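AP endonuclease, family 2 (Brucella melitensis biovar Abortus, PDB 3NGF) probably isomerises hydroxypyruvate at a manganese site in a TIM barrel, and may act as an endonuclease. Local coordinates at residues E126-F129 with I130-R134. Numbering follows the deposited sequence.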
ATOM      1  N   GLU A 126       9.875  11.622  14.158  1.00 16.64           N
ATOM      2  CA  GLU A 126       8.486  12.045  14.021  1.00 16.60           C
ATOM      3  C   GLU A 126       8.393  13.441  13.426  1.00 16.55           C
ATOM      4  O   GLU A 126       7.533  13.689  12.606  1.00 14.46           O
ATOM      5  CB  GLU A 126       7.757  11.987  15.353  1.00 18.54           C
ATOM      6  CG  GLU A 126       7.599  10.573  15.887  1.00 18.30           C
ATOM      7  CD  GLU A 126       6.853  10.490  17.203  1.00 22.31           C
ATOM      8  OE1 GLU A 126       6.414  11.555  17.727  1.00 23.43           O
ATOM      9  OE2 GLU A 126       6.714   9.352  17.739  1.00 23.35           O
ATOM     10  N   GLU A 127       9.286  14.335  13.845  1.00 17.85           N
ATOM     11  CA  GLU A 127       9.351  15.681  13.285  1.00 18.89           C
ATOM     12  C   GLU A 127       9.662  15.662  11.792  1.00 16.98           C
ATOM     13  O   GLU A 127       9.048  16.399  11.018  1.00 16.87           O
ATOM     14  CB  GLU A 127      10.371  16.548  14.044  1.00 21.04           C
ATOM     15  CG  GLU A 127       9.778  17.104  15.316  1.00 26.69           C
ATOM     16  CD  GLU A 127      10.746  17.877  16.170  1.00 32.39           C
ATOM     17  OE1 GLU A 127      11.953  17.970  15.826  1.00 35.05           O
ATOM     18  OE2 GLU A 127      10.278  18.390  17.210  1.00 36.99           O
ATOM     19  N   THR A 128      10.591  14.800  11.398  1.00 16.15           N
ATOM     20  CA  THR A 128      11.008  14.700   9.993  1.00 15.09           C
ATOM     21  C   THR A 128       9.892  14.078   9.155  1.00 13.78           C
ATOM     22  O   THR A 128       9.618  14.531   8.035  1.00 12.11           O
ATOM     23  CB  THR A 128      12.334  13.924   9.878  1.00 15.81           C
ATOM     24  OG1 THR A 128      13.394  14.700  10.481  1.00 17.99           O
ATOM     25  CG2 THR A 128      12.644  13.606   8.417  1.00 13.27           C
ATOM     26  N   PHE A 129       9.233  13.066   9.718  1.00 13.01           N
ATOM     27  CA  PHE A 129       8.033  12.469   9.104  1.00 12.65           C
ATOM     28  C   PHE A 129       6.994  13.535   8.769  1.00 12.51           C
ATOM     29  O   PHE A 129       6.496  13.588   7.643  1.00 11.51           O
ATOM     30  CB  PHE A 129       7.431  11.407  10.041  1.00 13.08           C
ATOM     31  CG  PHE A 129       6.125  10.807   9.548  1.00 13.02           C
ATOM     32  CD1 PHE A 129       6.118   9.606   8.862  1.00 10.48           C
ATOM     33  CD2 PHE A 129       4.911  11.408   9.813  1.00 12.28           C
ATOM     34  CE1 PHE A 129       4.933   9.032   8.432  1.00  9.16           C
ATOM     35  CE2 PHE A 129       3.711  10.810   9.362  1.00 13.41           C
ATOM     36  CZ  PHE A 129       3.749   9.635   8.671  1.00 11.98           C
ATOM     37  N   ILE A 130       6.685  14.396   9.741  1.00 13.09           N
ATOM     38  CA  ILE A 130       5.673  15.452   9.567  1.00 13.05           C
ATOM     39  C   ILE A 130       6.083  16.413   8.448  1.00 12.38           C
ATOM     40  O   ILE A 130       5.293  16.733   7.549  1.00 11.05           O
ATOM     41  CB  ILE A 130       5.403  16.193  10.921  1.00 13.74           C
ATOM     42  CG1 ILE A 130       4.678  15.247  11.882  1.00 14.31           C
ATOM     43  CG2 ILE A 130       4.585  17.462  10.709  1.00 14.08           C
ATOM     44  CD1 ILE A 130       4.662  15.665  13.311  1.00 15.38           C
ATOM     45  N   GLU A 131       7.342  16.851   8.462  1.00 12.95           N
ATOM     46  CA  GLU A 131       7.790  17.769   7.440  1.00 13.16           C
ATOM     47  C   GLU A 131       7.703  17.142   6.069  1.00 12.07           C
ATOM     48  O   GLU A 131       7.277  17.812   5.113  1.00 12.76           O
ATOM     49  CB  GLU A 131       9.229  18.223   7.663  1.00 14.51           C
ATOM     50  CG  GLU A 131       9.408  19.091   8.907  1.00 16.36           C
ATOM     51  CD  GLU A 131       8.449  20.277   9.037  1.00 22.13           C
ATOM     52  OE1 GLU A 131       7.982  20.865   8.033  1.00 22.60           O
ATOM     53  OE2 GLU A 131       8.181  20.661  10.206  1.00 28.53           O
ATOM     54  N   ASN A 132       8.138  15.887   5.961  1.00 11.37           N
ATOM     55  CA  ASN A 132       8.175  15.208   4.660  1.00 11.45           C
ATOM     56  C   ASN A 132       6.780  14.913   4.092  1.00 10.24           C
ATOM     57  O   ASN A 132       6.498  15.105   2.885  1.00 10.29           O
ATOM     58  CB  ASN A 132       9.041  13.933   4.719  1.00 11.74           C
ATOM     59  CG  ASN A 132      10.547  14.236   4.620  1.00 11.70           C
ATOM     60  OD1 ASN A 132      10.971  15.215   3.964  1.00 13.01           O
ATOM     61  ND2 ASN A 132      11.365  13.394   5.260  1.00 12.29           N
ATOM     62  N   PHE A 133       5.901  14.454   4.972  1.00 11.22           N
ATOM     63  CA  PHE A 133       4.501  14.189   4.611  1.00 10.41           C
ATOM     64  C   PHE A 133       3.780  15.477   4.260  1.00 10.93           C
ATOM     65  O   PHE A 133       2.991  15.502   3.337  1.00 10.46           O
ATOM     66  CB  PHE A 133       3.786  13.377   5.712  1.00 10.54           C
ATOM     67  CG  PHE A 133       3.813  11.883   5.444  1.00 11.34           C
ATOM     68  CD1 PHE A 133       4.999  11.153   5.502  1.00 10.41           C
ATOM     69  CD2 PHE A 133       2.668  11.234   5.053  1.00 11.32           C
ATOM     70  CE1 PHE A 133       5.028   9.795   5.196  1.00 10.79           C
ATOM     71  CE2 PHE A 133       2.678   9.891   4.767  1.00 11.42           C
ATOM     72  CZ  PHE A 133       3.855   9.165   4.822  1.00  9.52           C
ATOM     73  N   ARG A 134       4.047  16.567   4.972  1.00 10.82           N
ATOM     74  CA  ARG A 134       3.453  17.849   4.570  1.00 12.10           C
ATOM     75  C   ARG A 134       3.909  18.295   3.181  1.00 11.42           C
ATOM     76  O   ARG A 134       3.076  18.780   2.378  1.00 12.52           O
ATOM     77  CB  ARG A 134       3.764  18.945   5.582  1.00 12.89           C
ATOM     78  CG  ARG A 134       2.955  18.848   6.835  1.00 13.96           C
ATOM     79  CD  ARG A 134       3.355  19.904   7.865  1.00 16.12           C
ATOM     80  NE  ARG A 134       2.546  19.766   9.075  1.00 16.43           N
ATOM     81  CZ  ARG A 134       2.776  20.393  10.225  1.00 19.57           C
ATOM     82  NH1 ARG A 134       3.828  21.213  10.372  1.00 20.00           N
ATOM     83  NH2 ARG A 134       1.967  20.186  11.249  1.00 19.38           N
TER
HETATM   84  O   HOH W   1       7.887  18.799  12.081  1.00 22.71           O
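Phe-129 and Phe-133, one helical turn apart, lay their rings against each other in an offset stack on the buried side of the helix. The centroids are 4.1 Å apart and the planes are turned by 18°. CZ of Phe-129 sits over the centre of the Phe-133 ring, while CD1 of Phe-133 lies over the rim of the Phe-129 ring; CE1 of Phe-129 and CE1 of Phe-133 come as close as 3.3 Å. With CG of Phe-129 turned anti to its own nitrogen (chi1 175°), that ring swings along the helix toward Phe-133. In the backbone between them, Phe-133 N donates to Phe-129 O at 2.9 Å. This helix, 122-140, is the crossover between parallel strands 109-111 and 146-149 of the TIM barrel, and the stacked rings fill the layer between it and the barrel wall: both touch Val-149 of strand 146-149 and Val-175 of helix 165-175. The Phe-133 side chain lies about 8 Å from that of the manganese ligand Glu-150.

On another flank Thr-128 and Asn-132 run side by side, with CG2 of Thr-128 3.4 Å from ND2 of Asn-132. The amide nitrogen finds its acceptor in Ala-82 O, whereas the Thr-128 hydroxyl bonds to Ala-124 O one turn back.

The solvent side, at Glu-127 and Glu-131, is held more loosely. Here a water donates both to Glu-127 O and, at 2.7 Å, to OE2 of Glu-131, whose chain bends at chi2 (-51°) to bring the carboxylate back to it. Glu-127 sends its own carboxylate away from this bridge, to a salt bridge with Lys-123.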